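Malate dehydrogenase (Entamoeba histolytica, PDB 3I0P) probably catalyses the NAD-dependent interconversion of malate and oxaloacetate. Local coordinates at residues A[170-175]-A[302-307]. Residues are numbered along the deposited sequence; the frame is centred on the assembly and turned at random.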
ATOM      1  N   ILE A 170       6.440  -8.631   8.067  1.00 19.48           N
ATOM      2  CA  ILE A 170       6.046  -8.391   9.451  1.00 19.59           C
ATOM      3  C   ILE A 170       6.296  -9.636  10.299  1.00 20.35           C
ATOM      4  O   ILE A 170       5.842 -10.735   9.939  1.00 20.77           O
ATOM      5  CB  ILE A 170       4.550  -7.966   9.547  1.00 19.44           C
ATOM      6  CG1 ILE A 170       4.342  -6.589   8.896  1.00 17.90           C
ATOM      7  CG2 ILE A 170       4.065  -7.988  11.009  1.00 18.90           C
ATOM      8  CD1 ILE A 170       2.918  -6.260   8.554  1.00 15.08           C
ATOM      9  N   PRO A 171       7.018  -9.479  11.428  1.00 20.77           N
ATOM     10  CA  PRO A 171       7.272 -10.619  12.317  1.00 21.00           C
ATOM     11  C   PRO A 171       5.979 -11.327  12.745  1.00 21.46           C
ATOM     12  O   PRO A 171       4.941 -10.678  12.951  1.00 21.25           O
ATOM     13  CB  PRO A 171       7.965  -9.976  13.517  1.00 21.02           C
ATOM     14  CG  PRO A 171       8.610  -8.766  12.971  1.00 20.84           C
ATOM     15  CD  PRO A 171       7.685  -8.255  11.905  1.00 20.76           C
ATOM     16  N   SER A 172       6.055 -12.651  12.862  1.00 21.78           N
ATOM     17  CA  SER A 172       4.898 -13.492  13.149  1.00 22.10           C
ATOM     18  C   SER A 172       5.295 -14.532  14.200  1.00 22.52           C
ATOM     19  O   SER A 172       6.494 -14.785  14.396  1.00 22.95           O
ATOM     20  CB  SER A 172       4.453 -14.187  11.868  1.00 22.02           C
ATOM     21  OG  SER A 172       3.310 -14.992  12.080  1.00 22.63           O
ATOM     22  N   ASP A 173       4.315 -15.131  14.884  1.00 22.25           N
ATOM     23  CA  ASP A 173       4.638 -16.187  15.851  1.00 22.24           C
ATOM     24  C   ASP A 173       4.483 -17.548  15.208  1.00 22.22           C
ATOM     25  O   ASP A 173       4.587 -18.577  15.872  1.00 22.66           O
ATOM     26  CB  ASP A 173       3.831 -16.068  17.157  1.00 22.15           C
ATOM     27  CG  ASP A 173       2.382 -16.532  17.024  1.00 22.86           C
ATOM     28  OD1 ASP A 173       1.863 -16.676  15.892  1.00 23.92           O
ATOM     29  OD2 ASP A 173       1.735 -16.743  18.076  1.00 23.55           O
ATOM     30  N   GLU A 174       4.227 -17.536  13.906  1.00 21.81           N
ATOM     31  CA  GLU A 174       4.134 -18.745  13.119  1.00 21.53           C
ATOM     32  C   GLU A 174       5.514 -19.117  12.559  1.00 21.42           C
ATOM     33  O   GLU A 174       6.510 -18.459  12.875  1.00 21.12           O
ATOM     34  CB  GLU A 174       3.116 -18.542  12.006  1.00 21.67           C
ATOM     35  CG  GLU A 174       1.795 -18.011  12.510  1.00 21.25           C
ATOM     36  CD  GLU A 174       0.751 -17.935  11.427  1.00 22.27           C
ATOM     37  OE1 GLU A 174       0.939 -17.152  10.468  1.00 22.34           O
ATOM     38  OE2 GLU A 174      -0.272 -18.656  11.542  1.00 22.60           O
ATOM     39  N   ALA A 175       5.567 -20.167  11.740  1.00 21.33           N
ATOM     40  CA  ALA A 175       6.835 -20.700  11.220  1.00 21.46           C
ATOM     41  C   ALA A 175       7.421 -19.832  10.105  1.00 21.65           C
ATOM     42  O   ALA A 175       8.571 -20.008   9.709  1.00 21.74           O
ATOM     43  CB  ALA A 175       6.647 -22.134  10.737  1.00 21.13           C
ATOM     44  N   LYS A 302       2.573 -12.673  18.606  1.00 24.20           N
ATOM     45  CA  LYS A 302       1.359 -13.365  19.019  1.00 23.95           C
ATOM     46  C   LYS A 302       0.104 -12.699  18.422  1.00 23.22           C
ATOM     47  O   LYS A 302      -0.790 -13.370  17.895  1.00 23.04           O
ATOM     48  CB  LYS A 302       1.318 -13.402  20.557  1.00 24.60           C
ATOM     49  CG  LYS A 302      -0.050 -13.637  21.192  1.00 26.52           C
ATOM     50  CD  LYS A 302      -0.125 -14.974  21.916  1.00 28.67           C
ATOM     51  CE  LYS A 302      -1.415 -15.062  22.754  1.00 30.28           C
ATOM     52  NZ  LYS A 302      -2.662 -15.089  21.921  1.00 30.46           N
ATOM     53  N   ASN A 303       0.059 -11.375  18.487  1.00 22.37           N
ATOM     54  CA  ASN A 303      -1.067 -10.618  17.964  1.00 21.42           C
ATOM     55  C   ASN A 303      -1.234 -10.822  16.439  1.00 21.48           C
ATOM     56  O   ASN A 303      -2.348 -11.056  15.956  1.00 21.42           O
ATOM     57  CB  ASN A 303      -0.892  -9.144  18.348  1.00 20.81           C
ATOM     58  CG  ASN A 303      -2.200  -8.352  18.339  1.00 19.78           C
ATOM     59  OD1 ASN A 303      -2.274  -7.277  18.939  1.00 19.73           O
ATOM     60  ND2 ASN A 303      -3.217  -8.855  17.652  1.00 16.81           N
ATOM     61  N   VAL A 304      -0.124 -10.759  15.698  1.00 21.48           N
ATOM     62  CA  VAL A 304      -0.119 -10.990  14.246  1.00 21.18           C
ATOM     63  C   VAL A 304      -0.627 -12.396  13.911  1.00 21.74           C
ATOM     64  O   VAL A 304      -1.502 -12.571  13.045  1.00 21.59           O
ATOM     65  CB  VAL A 304       1.295 -10.744  13.643  1.00 21.20           C
ATOM     66  CG1 VAL A 304       1.415 -11.304  12.225  1.00 20.02           C
ATOM     67  CG2 VAL A 304       1.642  -9.254  13.675  1.00 20.35           C
ATOM     68  N   GLY A 305      -0.089 -13.390  14.618  1.00 22.17           N
ATOM     69  CA  GLY A 305      -0.564 -14.769  14.509  1.00 22.71           C
ATOM     70  C   GLY A 305      -2.053 -14.890  14.775  1.00 23.14           C
ATOM     71  O   GLY A 305      -2.770 -15.528  14.005  1.00 23.38           O
ATOM     72  N   ASP A 306      -2.519 -14.276  15.863  1.00 23.42           N
ATOM     73  CA  ASP A 306      -3.943 -14.252  16.173  1.00 23.86           C
ATOM     74  C   ASP A 306      -4.778 -13.696  15.016  1.00 24.02           C
ATOM     75  O   ASP A 306      -5.862 -14.225  14.731  1.00 24.15           O
ATOM     76  CB  ASP A 306      -4.218 -13.440  17.442  1.00 24.39           C
ATOM     77  CG  ASP A 306      -3.920 -14.208  18.716  1.00 25.17           C
ATOM     78  OD1 ASP A 306      -3.869 -15.457  18.675  1.00 25.39           O
ATOM     79  OD2 ASP A 306      -3.746 -13.549  19.767  1.00 25.91           O
ATOM     80  N   ILE A 307      -4.290 -12.636  14.366  1.00 23.74           N
ATOM     81  CA  ILE A 307      -4.980 -12.071  13.199  1.00 23.75           C
ATOM     82  C   ILE A 307      -5.048 -13.116  12.076  1.00 24.30           C
ATOM     83  O   ILE A 307      -6.129 -13.398  11.556  1.00 24.56           O
ATOM     84  CB  ILE A 307      -4.359 -10.696  12.744  1.00 23.81           C
ATOM     85  CG1 ILE A 307      -4.857  -9.557  13.647  1.00 22.87           C
ATOM     86  CG2 ILE A 307      -4.677 -10.368  11.280  1.00 22.83           C
ATOM     87  CD1 ILE A 307      -3.885  -8.395  13.786  1.00 21.56           C
TER
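The carboxylate of Asp173 lies against bare helix backbone at Gly305: OD1 is 3.4 Å from Gly305 CA, while OD2 is 3.5 Å from Lys302 CA, nearly one turn earlier. Glycine suits this place because, with no side chain, it presents its CA directly to the carboxylate, and the loop can lie close to the helix backbone. The aspartate reaches the helix with CG held between its backbone N and carbonyl carbon (chi1 76°). No hydrogen bond crosses between the two segments; instead OD1 forms a salt bridge to Arg309 farther along the helix. Lys302 runs alongside Asp173 but bends at chi2 and chi4 to take its NZ to OD2 of Asp306, 2.9 Å away on the syn side. That salt bridge links neighbouring turns of the helix, and Arg309 also pairs with OD1 of Asp306.

Segment 170-175 runs from the end of strand 166-170 into the loop that leads to its antiparallel neighbour 178-182, at one side of the mixed sheet, and helix 297-312, which follows strand 282-290, packs across this loop. Ser172 shapes the loop as an ST turn, its OG accepting from Glu174 N at 3.3 Å with an N-H...O angle of 163°. Glu174 OE2 forms a salt bridge with Arg312, and its OE1 is hydrogen-bonded to Asn308 ND2, both farther along helix 297-312.

Val304 makes the apolar half of the contact. Its branched side chain covers the carbonyl of Pro171, with CG1 3.7 Å from Pro171 O, and its CG2 meets Ile170 CG2 at 3.8 Å. Both beta-branched residues are buried, and the second subunit continues the apolar layer: its Ile256 packs on Ile170 and its Cys260 on Val304.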